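Local coordinates for protein oxidoreductase (Methanosarcina mazei, PDB 3KA7) that binds flavin-adenine dinucleotide and probably catalyses an oxidation-reduction reaction, at residues Thr85-Leu90 / Gly297-Pro302; Asp148-Lys153 / Thr301-Arg306; Gly281-Leu286 / Leu327-Gln332; Ala288-Val293 / Pro358-Glu363. All blocks are in the same frame, centred on the assembly; numbering follows the deposited sequence.

Contacts 1, 3 and 4 all reach the same mixed beta-sheet: contact 1 pairs strands 85-89 and 298-300, contact 3 pairs the long strands 280-288 and 326-334, and contact 4 lies where strand 280-288 runs out beside the start of 362-370. Contact 2 sets helix 149-163 against the loop that follows strand 298-300; its centre is about 10 Å from that of contact 1, with which it shares Thr-301 and Pro-302. Contacts 3 and 4 have centres about 13 Å apart and meet through Leu-286 and Leu-292. In contact 3 the side chain of Lys-283 is about 4 Å from FAD; in contact 1 the side chain of Val-298 is about 8 Å from the bound FAD.

Contact 1: residues Thr85-Leu90 / Gly297-Pro302; sequences TVRVPL and GVLLTP
Arg-87 lays its guanidinium against the end of Leu-299, whose CD2 sits over the centre of one face, 3.6 Å from Arg-87 CZ. With CG anti to the backbone N (chi1 -169°) and bends at chi2 and chi3, the arginine chain folds back over the leucine instead of running straight out from the strand. Its polar edge is used by other partners: NE forms a salt bridge with Asp-103 of the neighbouring strand 101-105, and NH1 makes a weak hydrogen bond to Ile-356 O. The other methyl of Leu-299, CD1, lies 3.3 Å from Thr-85 OG1, a hydroxyl that is hydrogen-bonded to His-295. The leucine tip is thus wedged between a threonine and a flat cation on one face of the sheet. Underneath, strands 85-89 and 298-300 run side by side as a parallel pair within the mixed sheet of this flavoprotein, their axes inclined by 28°. Val-298 O accepts from Thr-85 N, Thr-85 O accepts from Leu-300 N, and Leu-300 O takes Arg-87 N in a nearly straight bond of 2.9 Å. On the face carrying Val-86 and Leu-300, Val-86 CG1 packs at 3.6 Å on CG of Pro-302, the two side chains set nearly perpendicular. The same proline ring brings CD to 3.2 Å from Arg-87 O, a carbonyl that also accepts from the hydroxyl of Tyr-97.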
loop_
_atom_site.group_PDB
_atom_site.type_symbol
_atom_site.label_atom_id
_atom_site.label_comp_id
_atom_site.label_asym_id
_atom_site.label_seq_id
_atom_site.Cartn_x
_atom_site.Cartn_y
_atom_site.Cartn_z
ATOM N N THR A 85 -1.824 -15.659 9.815
ATOM C CA THR A 85 -1.673 -16.108 11.183
ATOM C C THR A 85 -1.051 -15.020 12.043
ATOM O O THR A 85 -0.589 -13.991 11.529
ATOM C CB THR A 85 -0.842 -17.393 11.258
ATOM O OG1 THR A 85 0.464 -17.154 10.708
ATOM C CG2 THR A 85 -1.529 -18.496 10.441
ATOM N N VAL A 86 -1.063 -15.249 13.353
ATOM C CA VAL A 86 -0.629 -14.255 14.316
ATOM C C VAL A 86 0.202 -14.930 15.385
ATOM O O VAL A 86 -0.247 -15.892 16.019
ATOM C CB VAL A 86 -1.834 -13.574 14.998
ATOM C CG1 VAL A 86 -1.372 -12.372 15.835
ATOM C CG2 VAL A 86 -2.869 -13.132 13.958
ATOM N N ARG A 87 1.396 -14.394 15.614
ATOM C CA ARG A 87 2.312 -14.946 16.604
ATOM C C ARG A 87 2.101 -14.292 17.967
ATOM O O ARG A 87 2.179 -13.065 18.106
ATOM C CB ARG A 87 3.756 -14.756 16.134
ATOM C CG ARG A 87 4.770 -15.512 16.954
ATOM C CD ARG A 87 5.934 -15.999 16.086
ATOM N NE ARG A 87 5.504 -17.001 15.115
ATOM C CZ ARG A 87 6.304 -17.565 14.214
ATOM N NH1 ARG A 87 7.586 -17.222 14.155
ATOM N NH2 ARG A 87 5.825 -18.479 13.376
ATOM N N VAL A 88 1.829 -15.116 18.977
ATOM C CA VAL A 88 1.521 -14.600 20.301
ATOM C C VAL A 88 2.379 -15.300 21.352
ATOM O O VAL A 88 2.956 -16.355 21.087
ATOM C CB VAL A 88 0.020 -14.773 20.642
ATOM C CG1 VAL A 88 -0.840 -13.992 19.659
ATOM C CG2 VAL A 88 -0.371 -16.253 20.646
ATOM N N PRO A 89 2.486 -14.707 22.539
ATOM C CA PRO A 89 3.271 -15.372 23.562
ATOM C C PRO A 89 2.607 -16.673 23.996
ATOM O O PRO A 89 1.387 -16.838 23.859
ATOM C CB PRO A 89 3.286 -14.354 24.703
ATOM C CG PRO A 89 3.063 -13.036 24.030
ATOM C CD PRO A 89 2.085 -13.352 22.947
ATOM N N LEU A 90 3.423 -17.588 24.508
ATOM C CA LEU A 90 2.950 -18.896 24.933
ATOM C C LEU A 90 1.910 -18.759 26.037
ATOM O O LEU A 90 0.867 -19.405 25.996
ATOM C CB LEU A 90 4.133 -19.729 25.411
ATOM C CG LEU A 90 4.118 -21.246 25.219
ATOM C CD1 LEU A 90 3.464 -21.662 23.911
ATOM C CD2 LEU A 90 5.540 -21.759 25.299
ATOM N N GLY A 297 0.325 -16.422 3.250
ATOM C CA GLY A 297 -0.373 -15.272 3.821
ATOM C C GLY A 297 0.597 -14.400 4.606
ATOM O O GLY A 297 1.799 -14.374 4.318
ATOM N N VAL A 298 0.080 -13.676 5.588
ATOM C CA VAL A 298 0.919 -12.828 6.422
ATOM C C VAL A 298 1.056 -13.463 7.802
ATOM O O VAL A 298 0.139 -14.144 8.254
ATOM C CB VAL A 298 0.298 -11.423 6.556
ATOM C CG1 VAL A 298 1.119 -10.550 7.503
ATOM C CG2 VAL A 298 0.162 -10.764 5.160
ATOM N N LEU A 299 2.212 -13.281 8.436
ATOM C CA LEU A 299 2.396 -13.601 9.844
ATOM C C LEU A 299 2.447 -12.287 10.612
ATOM O O LEU A 299 3.437 -11.565 10.547
ATOM C CB LEU A 299 3.709 -14.363 10.068
ATOM C CG LEU A 299 4.096 -14.726 11.510
ATOM C CD1 LEU A 299 3.139 -15.800 12.030
ATOM C CD2 LEU A 299 5.558 -15.211 11.592
ATOM N N LEU A 300 1.373 -11.957 11.314
ATOM C CA LEU A 300 1.382 -10.758 12.151
ATOM C C LEU A 300 2.131 -11.016 13.454
ATOM O O LEU A 300 2.046 -12.106 14.024
ATOM C CB LEU A 300 -0.050 -10.298 12.452
ATOM C CG LEU A 300 -0.810 -9.775 11.232
ATOM C CD1 LEU A 300 -2.247 -9.431 11.628
ATOM C CD2 LEU A 300 -0.095 -8.560 10.618
ATOM N N THR A 301 2.875 -10.016 13.932
ATOM C CA THR A 301 3.729 -10.210 15.102
ATOM C C THR A 301 3.508 -9.094 16.132
ATOM O O THR A 301 4.300 -8.155 16.227
ATOM C CB THR A 301 5.222 -10.246 14.697
ATOM O OG1 THR A 301 5.555 -9.042 13.983
ATOM C CG2 THR A 301 5.526 -11.457 13.785
ATOM N N PRO A 302 2.424 -9.192 16.912
ATOM C CA PRO A 302 2.026 -8.063 17.754
ATOM C C PRO A 302 2.906 -7.795 18.972
ATOM O O PRO A 302 2.825 -6.702 19.541
ATOM C CB PRO A 302 0.583 -8.399 18.189
ATOM C CG PRO A 302 0.284 -9.753 17.710
ATOM C CD PRO A 302 1.405 -10.248 16.817
#

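Contact 2: residues Asp148-Lys153 / Thr301-Arg306; sequences DEWLIK and TPYTRR
The Tyr-303 ring meets Trp-150 edge on: Trp-150 CE3 lies in the plane of the phenol, 3.4 Å from Tyr-303 OH. At that edge, also in plane, a water is hydrogen-bonded to Tyr-303 OH at 2.6 Å. The indole likewise uses its edge, near whose plane lie both Tyr-303 OH and Pro-302 CG, the latter 3.9 Å from Trp-150 CZ3. Lys-153 passes across the phenol, its CE making an off-centre CH-pi contact 4.3 Å from the centroid of the Tyr-303 ring. Bends at chi2 (-62°) and chi3 carry the lysine chain across the phenol and turn its amino group toward the loop. Pro-302 CB also rests 3.4 Å from Lys-153 O, so the first turn of helix 149-163 sits directly on the loop between strands 298-300 and 307-311. Asp-148, the N-cap of that helix, accepts from Trp-150 N through OD1, and Trp-150 NE1 is bonded to Phe-109 O. Between helix and loop, one water donates to Lys-153 O and Pro-302 O; another accepts from Lys-153 NZ, 2.6 Å away, and donates to Pro-302 O and Thr-304 O. Direct contact is therefore mostly van der Waals, with no hydrogen bond across it, while the lysine charge, the tyrosine hydroxyl and the carbonyls are served through water.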
loop_
_atom_site.group_PDB
_atom_site.type_symbol
_atom_site.label_atom_id
_atom_site.label_comp_id
_atom_site.label_asym_id
_atom_site.label_seq_id
_atom_site.Cartn_x
_atom_site.Cartn_y
_atom_site.Cartn_z
ATOM N N ASP A 148 -9.067 -5.846 27.728
ATOM C CA ASP A 148 -7.926 -6.724 27.440
ATOM C C ASP A 148 -6.938 -6.083 26.451
ATOM O O ASP A 148 -7.283 -5.781 25.306
ATOM C CB ASP A 148 -8.432 -8.066 26.901
ATOM C CG ASP A 148 -7.354 -9.155 26.876
ATOM O OD1 ASP A 148 -6.139 -8.850 26.785
ATOM O OD2 ASP A 148 -7.741 -10.337 26.920
ATOM N N GLU A 149 -5.702 -5.886 26.903
ATOM C CA GLU A 149 -4.673 -5.275 26.071
ATOM C C GLU A 149 -4.379 -6.051 24.777
ATOM O O GLU A 149 -3.849 -5.471 23.825
ATOM C CB GLU A 149 -3.380 -5.087 26.874
ATOM C CG GLU A 149 -2.259 -4.415 26.083
ATOM C CD GLU A 149 -0.929 -4.378 26.829
ATOM O OE1 GLU A 149 -0.480 -5.442 27.332
ATOM O OE2 GLU A 149 -0.324 -3.283 26.895
ATOM N N TRP A 150 -4.704 -7.345 24.745
ATOM C CA TRP A 150 -4.527 -8.163 23.533
ATOM C C TRP A 150 -5.101 -7.495 22.288
ATOM O O TRP A 150 -4.469 -7.473 21.231
ATOM C CB TRP A 150 -5.152 -9.553 23.712
ATOM C CG TRP A 150 -5.521 -10.295 22.423
ATOM C CD1 TRP A 150 -6.757 -10.781 22.084
ATOM C CD2 TRP A 150 -4.650 -10.631 21.331
ATOM N NE1 TRP A 150 -6.711 -11.387 20.852
ATOM C CE2 TRP A 150 -5.427 -11.317 20.371
ATOM C CE3 TRP A 150 -3.291 -10.410 21.069
ATOM C CZ2 TRP A 150 -4.893 -11.784 19.168
ATOM C CZ3 TRP A 150 -2.759 -10.881 19.873
ATOM C CH2 TRP A 150 -3.559 -11.563 18.942
ATOM N N LEU A 151 -6.305 -6.949 22.398
ATOM C CA LEU A 151 -6.910 -6.368 21.214
ATOM C C LEU A 151 -6.137 -5.145 20.712
ATOM O O LEU A 151 -6.109 -4.902 19.502
ATOM C CB LEU A 151 -8.390 -6.028 21.436
ATOM C CG LEU A 151 -9.319 -7.217 21.668
ATOM C CD1 LEU A 151 -10.774 -6.699 21.686
ATOM C CD2 LEU A 151 -9.114 -8.288 20.596
ATOM N N ILE A 152 -5.519 -4.383 21.617
ATOM C CA ILE A 152 -4.718 -3.215 21.201
ATOM C C ILE A 152 -3.411 -3.655 20.539
ATOM O O ILE A 152 -3.014 -3.103 19.510
ATOM C CB ILE A 152 -4.439 -2.226 22.357
ATOM C CG1 ILE A 152 -5.766 -1.669 22.903
ATOM C CG2 ILE A 152 -3.586 -1.065 21.872
ATOM C CD1 ILE A 152 -6.647 -1.063 21.825
ATOM N N LYS A 153 -2.753 -4.660 21.113
ATOM C CA LYS A 153 -1.544 -5.209 20.480
ATOM C C LYS A 153 -1.871 -5.742 19.085
ATOM O O LYS A 153 -1.130 -5.500 18.121
ATOM C CB LYS A 153 -0.948 -6.344 21.320
ATOM C CG LYS A 153 -0.686 -5.954 22.750
ATOM C CD LYS A 153 0.323 -4.850 22.835
ATOM C CE LYS A 153 1.727 -5.388 22.703
ATOM N NZ LYS A 153 2.742 -4.323 22.989
ATOM N N THR A 301 2.875 -10.016 13.932
ATOM C CA THR A 301 3.729 -10.210 15.102
ATOM C C THR A 301 3.508 -9.094 16.132
ATOM O O THR A 301 4.300 -8.155 16.227
ATOM C CB THR A 301 5.222 -10.246 14.697
ATOM O OG1 THR A 301 5.555 -9.042 13.983
ATOM C CG2 THR A 301 5.526 -11.457 13.785
ATOM N N PRO A 302 2.424 -9.192 16.912
ATOM C CA PRO A 302 2.026 -8.063 17.754
ATOM C C PRO A 302 2.906 -7.795 18.972
ATOM O O PRO A 302 2.825 -6.702 19.541
ATOM C CB PRO A 302 0.583 -8.399 18.189
ATOM C CG PRO A 302 0.284 -9.753 17.710
ATOM C CD PRO A 302 1.405 -10.248 16.817
ATOM N N TYR A 303 3.743 -8.757 19.366
ATOM C CA TYR A 303 4.517 -8.606 20.606
ATOM C C TYR A 303 6.007 -8.378 20.360
ATOM O O TYR A 303 6.853 -9.169 20.791
ATOM C CB TYR A 303 4.265 -9.799 21.548
ATOM C CG TYR A 303 2.854 -9.759 22.083
ATOM C CD1 TYR A 303 2.579 -9.183 23.311
ATOM C CD2 TYR A 303 1.790 -10.249 21.323
ATOM C CE1 TYR A 303 1.274 -9.106 23.798
ATOM C CE2 TYR A 303 0.470 -10.181 21.799
ATOM C CZ TYR A 303 0.227 -9.600 23.032
ATOM O OH TYR A 303 -1.063 -9.523 23.513
ATOM N N THR A 304 6.308 -7.286 19.662
ATOM C CA THR A 304 7.660 -6.926 19.273
ATOM C C THR A 304 7.913 -5.474 19.655
ATOM O O THR A 304 6.994 -4.760 20.087
ATOM C CB THR A 304 7.788 -6.971 17.764
ATOM O OG1 THR A 304 6.817 -6.075 17.205
ATOM C CG2 THR A 304 7.523 -8.399 17.240
ATOM N N ARG A 305 9.151 -5.027 19.453
ATOM C CA ARG A 305 9.495 -3.608 19.596
ATOM C C ARG A 305 8.940 -2.790 18.432
ATOM O O ARG A 305 8.394 -1.706 18.639
ATOM C CB ARG A 305 11.013 -3.421 19.608
ATOM C CG ARG A 305 11.745 -4.153 20.725
ATOM C CD ARG A 305 13.197 -4.393 20.335
ATOM N NE ARG A 305 13.889 -5.184 21.346
ATOM C CZ ARG A 305 13.782 -6.503 21.457
ATOM N NH1 ARG A 305 13.023 -7.192 20.613
ATOM N NH2 ARG A 305 14.439 -7.139 22.416
ATOM N N ARG A 306 9.086 -3.315 17.215
ATOM C CA ARG A 306 8.762 -2.554 15.999
ATOM C C ARG A 306 8.122 -3.375 14.872
ATOM O O ARG A 306 7.207 -2.894 14.205
ATOM C CB ARG A 306 10.009 -1.858 15.455
ATOM C CG ARG A 306 10.466 -0.686 16.293
ATOM C CD ARG A 306 9.450 0.423 16.171
ATOM N NE ARG A 306 9.560 1.455 17.192
ATOM C CZ ARG A 306 10.669 2.108 17.479
ATOM N NH1 ARG A 306 11.774 1.827 16.802
ATOM N NH2 ARG A 306 10.676 3.052 18.422
HETATM O O HOH W 1 -1.643 -8.325 25.796
HETATM O O HOH W 2 1.547 -4.623 18.463
HETATM O O HOH W 3 4.450 -4.707 21.014
#

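Contact 3: residues Gly281-Leu286 / Leu327-Gln332; sequences GIKICL and LTMCHQ
Strands 280-288 and 326-334 are adjacent antiparallel members of the mixed sheet, and Ile-282 with Gln-332, Ile-284 with Cys-330 and Leu-286 with Thr-328 form its hydrogen-bonded pairs here. Each pair is closed by two backbone bonds, from Leu-286 N to Thr-328 O at 2.7 Å to Thr-328 N to Leu-286 O at 3.2 Å. On the face of these residues Gln-332 runs beside Ile-282, pointing the same way, with CG 3.7 Å from Ile-282 CB. Its CG stands between the backbone N and carbonyl carbon (chi1 63°), which sets the chain alongside the isoleucine. An alanine at Gln-332 would remove this aliphatic cover, and the flank of Ile-282 would probably lose its neighbour and gain room to shift. Further along, Leu-286 CD1 touches Cys-330 SG at 4.1 Å, with Leu-353 of helix 342-356 packing on both residues. The face with Lys-283, Cys-285 and Met-329 looks toward the FAD site: Cys-285 SG lies 3.8 Å from CG of selenomethionine Met-329, whose side chain also touches Phe-54 of that site. Lys-283 runs by the selenium of Met-329, and its NZ hydrogen-bonds to Gly-52 O. Close to Gly-281, whose CA is 3.8 Å from His-331 CE1, the imidazole hydrogen-bonds through NE2 to Ser-164 OG, while its buried ND1 has no partner.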
loop_
_atom_site.group_PDB
_atom_site.type_symbol
_atom_site.label_atom_id
_atom_site.label_comp_id
_atom_site.label_asym_id
_atom_site.label_seq_id
_atom_site.Cartn_x
_atom_site.Cartn_y
_atom_site.Cartn_z
ATOM N N GLY A 281 7.874 3.683 6.862
ATOM C CA GLY A 281 8.105 2.327 7.348
ATOM C C GLY A 281 9.468 1.832 6.920
ATOM O O GLY A 281 10.126 2.425 6.064
ATOM N N ILE A 282 9.885 0.731 7.527
ATOM C CA ILE A 282 11.127 0.073 7.157
ATOM C C ILE A 282 10.845 -1.383 6.803
ATOM O O ILE A 282 10.133 -2.066 7.522
ATOM C CB ILE A 282 12.139 0.112 8.291
ATOM C CG1 ILE A 282 12.600 1.544 8.547
ATOM C CG2 ILE A 282 13.323 -0.799 7.963
ATOM C CD1 ILE A 282 13.125 1.729 9.962
ATOM N N LYS A 283 11.408 -1.821 5.681
ATOM C CA LYS A 283 11.260 -3.178 5.176
ATOM C C LYS A 283 12.601 -3.900 5.328
ATOM O O LYS A 283 13.630 -3.402 4.868
ATOM C CB LYS A 283 10.865 -3.120 3.694
ATOM C CG LYS A 283 10.884 -4.469 2.985
ATOM C CD LYS A 283 10.336 -4.393 1.553
ATOM C CE LYS A 283 10.860 -3.185 0.796
ATOM N NZ LYS A 283 10.510 -3.297 -0.652
ATOM N N ILE A 284 12.586 -5.054 5.991
ATOM C CA ILE A 284 13.782 -5.874 6.134
ATOM C C ILE A 284 13.583 -7.143 5.325
ATOM O O ILE A 284 12.665 -7.913 5.609
ATOM C CB ILE A 284 14.060 -6.222 7.614
ATOM C CG1 ILE A 284 14.265 -4.937 8.429
ATOM C CG2 ILE A 284 15.271 -7.174 7.731
ATOM C CD1 ILE A 284 14.431 -5.191 9.922
ATOM N N CYS A 285 14.431 -7.357 4.323
ATOM C CA CYS A 285 14.337 -8.542 3.458
ATOM C C CYS A 285 15.348 -9.586 3.923
ATOM O O CYS A 285 16.517 -9.269 4.107
ATOM C CB CYS A 285 14.636 -8.165 2.008
ATOM S SG CYS A 285 13.467 -6.919 1.344
ATOM N N LEU A 286 14.881 -10.819 4.117
ATOM C CA LEU A 286 15.736 -11.902 4.609
ATOM C C LEU A 286 15.933 -12.929 3.515
ATOM O O LEU A 286 14.993 -13.271 2.806
ATOM C CB LEU A 286 15.093 -12.585 5.823
ATOM C CG LEU A 286 14.626 -11.674 6.965
ATOM C CD1 LEU A 286 13.964 -12.491 8.066
ATOM C CD2 LEU A 286 15.777 -10.829 7.532
ATOM N N LEU A 327 12.284 -16.003 0.256
ATOM C CA LEU A 327 12.342 -14.559 0.461
ATOM C C LEU A 327 11.330 -14.219 1.533
ATOM O O LEU A 327 10.128 -14.373 1.321
ATOM C CB LEU A 327 11.985 -13.830 -0.830
ATOM C CG LEU A 327 11.883 -12.299 -0.779
ATOM C CD1 LEU A 327 13.137 -11.653 -0.142
ATOM C CD2 LEU A 327 11.607 -11.738 -2.174
ATOM N N THR A 328 11.818 -13.767 2.675
ATOM C CA THR A 328 10.950 -13.414 3.789
ATOM C C THR A 328 11.127 -11.924 4.035
ATOM O O THR A 328 12.251 -11.458 4.252
ATOM C CB THR A 328 11.334 -14.197 5.038
ATOM O OG1 THR A 328 11.367 -15.597 4.726
ATOM C CG2 THR A 328 10.335 -13.939 6.183
HETATM N N MSE A 329 10.020 -11.184 3.971
HETATM C CA MSE A 329 10.058 -9.725 4.121
HETATM C C MSE A 329 9.254 -9.252 5.328
HETATM O O MSE A 329 8.120 -9.682 5.536
HETATM C CB MSE A 329 9.598 -9.032 2.837
HETATM C CG MSE A 329 10.510 -9.343 1.654
HETATM SE SE MSE A 329 10.015 -8.389 0.050
HETATM C CE MSE A 329 8.318 -9.186 -0.293
ATOM N N CYS A 330 9.862 -8.364 6.110
ATOM C CA CYS A 330 9.298 -7.866 7.355
ATOM C C CYS A 330 8.979 -6.383 7.226
ATOM O O CYS A 330 9.726 -5.649 6.588
ATOM C CB CYS A 330 10.315 -8.021 8.479
ATOM S SG CYS A 330 11.045 -9.684 8.576
ATOM N N HIS A 331 7.893 -5.946 7.853
ATOM C CA HIS A 331 7.553 -4.517 7.872
ATOM C C HIS A 331 7.471 -3.969 9.285
ATOM O O HIS A 331 6.907 -4.608 10.186
ATOM C CB HIS A 331 6.208 -4.237 7.210
ATOM C CG HIS A 331 5.942 -2.773 7.028
ATOM N ND1 HIS A 331 6.663 -1.994 6.148
ATOM C CD2 HIS A 331 5.075 -1.937 7.649
ATOM C CE1 HIS A 331 6.241 -0.741 6.222
ATOM N NE2 HIS A 331 5.272 -0.682 7.120
ATOM N N GLN A 332 8.008 -2.772 9.473
ATOM C CA GLN A 332 7.778 -2.053 10.709
ATOM C C GLN A 332 7.352 -0.611 10.426
ATOM O O GLN A 332 7.987 0.105 9.640
ATOM C CB GLN A 332 9.009 -2.115 11.619
ATOM C CG GLN A 332 10.251 -1.445 11.043
ATOM C CD GLN A 332 11.523 -1.772 11.827
ATOM O OE1 GLN A 332 11.983 -0.971 12.655
ATOM N NE2 GLN A 332 12.097 -2.933 11.560
#

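Contact 4: residues Ala288-Val293 / Pro358-Glu363; sequences ADEPLV and PGKRYE
This is a largely loop-to-loop contact at the edge of the mixed sheet, begun by one strand pair where strand 280-288 ends beside the chain leading into the outermost strand 362-370. Ala-288 and Tyr-362 form that antiparallel non-hydrogen-bonded pair, with CA atoms 4.1 Å apart; next to it, Asp-289 N donates to Arg-361 O at 3.0 Å. The Asp-289 carboxylate rests on the aliphatic part of the arginine, OD2 lying 3.1 Å from Arg-361 CG. Beyond this point the strand pairing gives way to a side chain. Glu-290 reaches across, and its OE2 receives Arg-361 N at 2.8 Å on the anti lone pair, the one directed away from OE1. OE1 accepts from a water that also donates to Pro-291 O, and forms a long salt bridge, 4.0 Å, with Lys-360 NZ. An alanine at Glu-290 would probably leave the Arg-361 amide without its acceptor and Lys-360 without a nearby carboxylate. Leu-292 CD2 lies tightly against Lys-360 CB, 3.5 Å away, as the leucine and lysine chains run antiparallel past one another; Leu-292 CD1 adds a looser touch on Tyr-362 CB. Together these contacts close the splayed end of strands 280-288 and 362-370, at the outer margin of the mixed sheet.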
loop_
_atom_site.group_PDB
_atom_site.type_symbol
_atom_site.label_atom_id
_atom_site.label_comp_id
_atom_site.label_asym_id
_atom_site.label_seq_id
_atom_site.Cartn_x
_atom_site.Cartn_y
_atom_site.Cartn_z
ATOM N N ALA A 288 16.320 -16.496 3.360
ATOM C CA ALA A 288 16.152 -17.596 4.308
ATOM C C ALA A 288 16.570 -18.931 3.696
ATOM O O ALA A 288 16.286 -19.189 2.544
ATOM C CB ALA A 288 14.706 -17.655 4.796
ATOM N N ASP A 289 17.232 -19.775 4.491
ATOM C CA ASP A 289 17.658 -21.107 4.035
ATOM C C ASP A 289 16.619 -22.170 4.395
ATOM O O ASP A 289 16.824 -23.371 4.148
ATOM C CB ASP A 289 18.991 -21.475 4.676
ATOM C CG ASP A 289 20.058 -20.458 4.400
ATOM O OD1 ASP A 289 20.599 -20.473 3.282
ATOM O OD2 ASP A 289 20.347 -19.633 5.296
ATOM N N GLU A 290 15.511 -21.721 4.978
ATOM C CA GLU A 290 14.401 -22.581 5.351
ATOM C C GLU A 290 13.169 -21.687 5.468
ATOM O O GLU A 290 13.308 -20.483 5.629
ATOM C CB GLU A 290 14.679 -23.241 6.699
ATOM C CG GLU A 290 14.814 -22.252 7.862
ATOM C CD GLU A 290 15.098 -22.941 9.181
ATOM O OE1 GLU A 290 14.468 -23.988 9.452
ATOM O OE2 GLU A 290 15.939 -22.433 9.952
ATOM N N PRO A 291 11.965 -22.266 5.371
ATOM C CA PRO A 291 10.768 -21.444 5.554
ATOM C C PRO A 291 10.734 -20.794 6.943
ATOM O O PRO A 291 11.083 -21.430 7.940
ATOM C CB PRO A 291 9.621 -22.451 5.399
ATOM C CG PRO A 291 10.201 -23.586 4.645
ATOM C CD PRO A 291 11.642 -23.665 5.041
ATOM N N LEU A 292 10.336 -19.523 7.007
ATOM C CA LEU A 292 10.203 -18.842 8.284
ATOM C C LEU A 292 8.730 -18.612 8.602
ATOM O O LEU A 292 8.325 -18.726 9.757
ATOM C CB LEU A 292 10.980 -17.515 8.283
ATOM C CG LEU A 292 12.481 -17.627 8.015
ATOM C CD1 LEU A 292 13.114 -16.235 7.879
ATOM C CD2 LEU A 292 13.187 -18.440 9.099
ATOM N N VAL A 293 7.936 -18.312 7.571
ATOM C CA VAL A 293 6.478 -18.140 7.714
ATOM C C VAL A 293 5.739 -19.434 7.405
ATOM O O VAL A 293 4.813 -19.825 8.120
ATOM C CB VAL A 293 5.951 -17.044 6.777
ATOM C CG1 VAL A 293 4.420 -16.927 6.856
ATOM C CG2 VAL A 293 6.610 -15.730 7.115
ATOM N N PRO A 358 13.712 -17.349 16.407
ATOM C CA PRO A 358 14.869 -17.839 17.144
ATOM C C PRO A 358 15.470 -19.121 16.552
ATOM O O PRO A 358 14.750 -20.067 16.227
ATOM C CB PRO A 358 14.312 -18.085 18.557
ATOM C CG PRO A 358 12.867 -18.351 18.353
ATOM C CD PRO A 358 12.481 -17.397 17.218
ATOM N N GLY A 359 16.788 -19.130 16.400
ATOM C CA GLY A 359 17.492 -20.334 15.965
ATOM C C GLY A 359 17.319 -20.673 14.498
ATOM O O GLY A 359 17.853 -21.680 14.022
ATOM N N LYS A 360 16.605 -19.832 13.758
ATOM C CA LYS A 360 16.379 -20.101 12.343
ATOM C C LYS A 360 17.570 -19.665 11.495
ATOM O O LYS A 360 18.370 -18.810 11.899
ATOM C CB LYS A 360 15.091 -19.431 11.846
ATOM C CG LYS A 360 13.843 -19.947 12.523
ATOM C CD LYS A 360 13.508 -21.365 12.081
ATOM C CE LYS A 360 12.086 -21.734 12.478
ATOM N NZ LYS A 360 11.847 -23.205 12.311
ATOM N N ARG A 361 17.674 -20.261 10.318
ATOM C CA ARG A 361 18.805 -20.044 9.436
ATOM C C ARG A 361 18.443 -19.048 8.337
ATOM O O ARG A 361 17.730 -19.377 7.397
ATOM C CB ARG A 361 19.231 -21.389 8.832
ATOM C CG ARG A 361 20.386 -21.334 7.861
ATOM C CD ARG A 361 21.501 -20.477 8.390
ATOM N NE ARG A 361 22.357 -21.184 9.330
ATOM C CZ ARG A 361 23.514 -21.761 9.008
ATOM N NH1 ARG A 361 23.956 -21.734 7.759
ATOM N NH2 ARG A 361 24.226 -22.372 9.939
ATOM N N TYR A 362 18.932 -17.819 8.468
ATOM C CA TYR A 362 18.698 -16.795 7.445
ATOM C C TYR A 362 19.779 -15.728 7.544
ATOM O O TYR A 362 20.522 -15.680 8.521
ATOM C CB TYR A 362 17.318 -16.137 7.639
ATOM C CG TYR A 362 17.197 -15.440 8.974
ATOM C CD1 TYR A 362 17.572 -14.107 9.121
ATOM C CD2 TYR A 362 16.730 -16.114 10.091
ATOM C CE1 TYR A 362 17.496 -13.479 10.343
ATOM C CE2 TYR A 362 16.647 -15.493 11.319
ATOM C CZ TYR A 362 17.028 -14.168 11.433
ATOM O OH TYR A 362 16.957 -13.542 12.646
ATOM N N GLU A 363 19.853 -14.878 6.527
ATOM C CA GLU A 363 20.708 -13.706 6.567
ATOM C C GLU A 363 19.884 -12.494 6.163
ATOM O O GLU A 363 18.969 -12.588 5.342
ATOM C CB GLU A 363 21.888 -13.862 5.607
ATOM C CG GLU A 363 22.748 -15.099 5.865
ATOM C CD GLU A 363 23.639 -15.452 4.685
ATOM O OE1 GLU A 363 23.118 -15.587 3.551
ATOM O OE2 GLU A 363 24.866 -15.614 4.893
HETATM O O HOH W 4 11.792 -23.795 9.000
#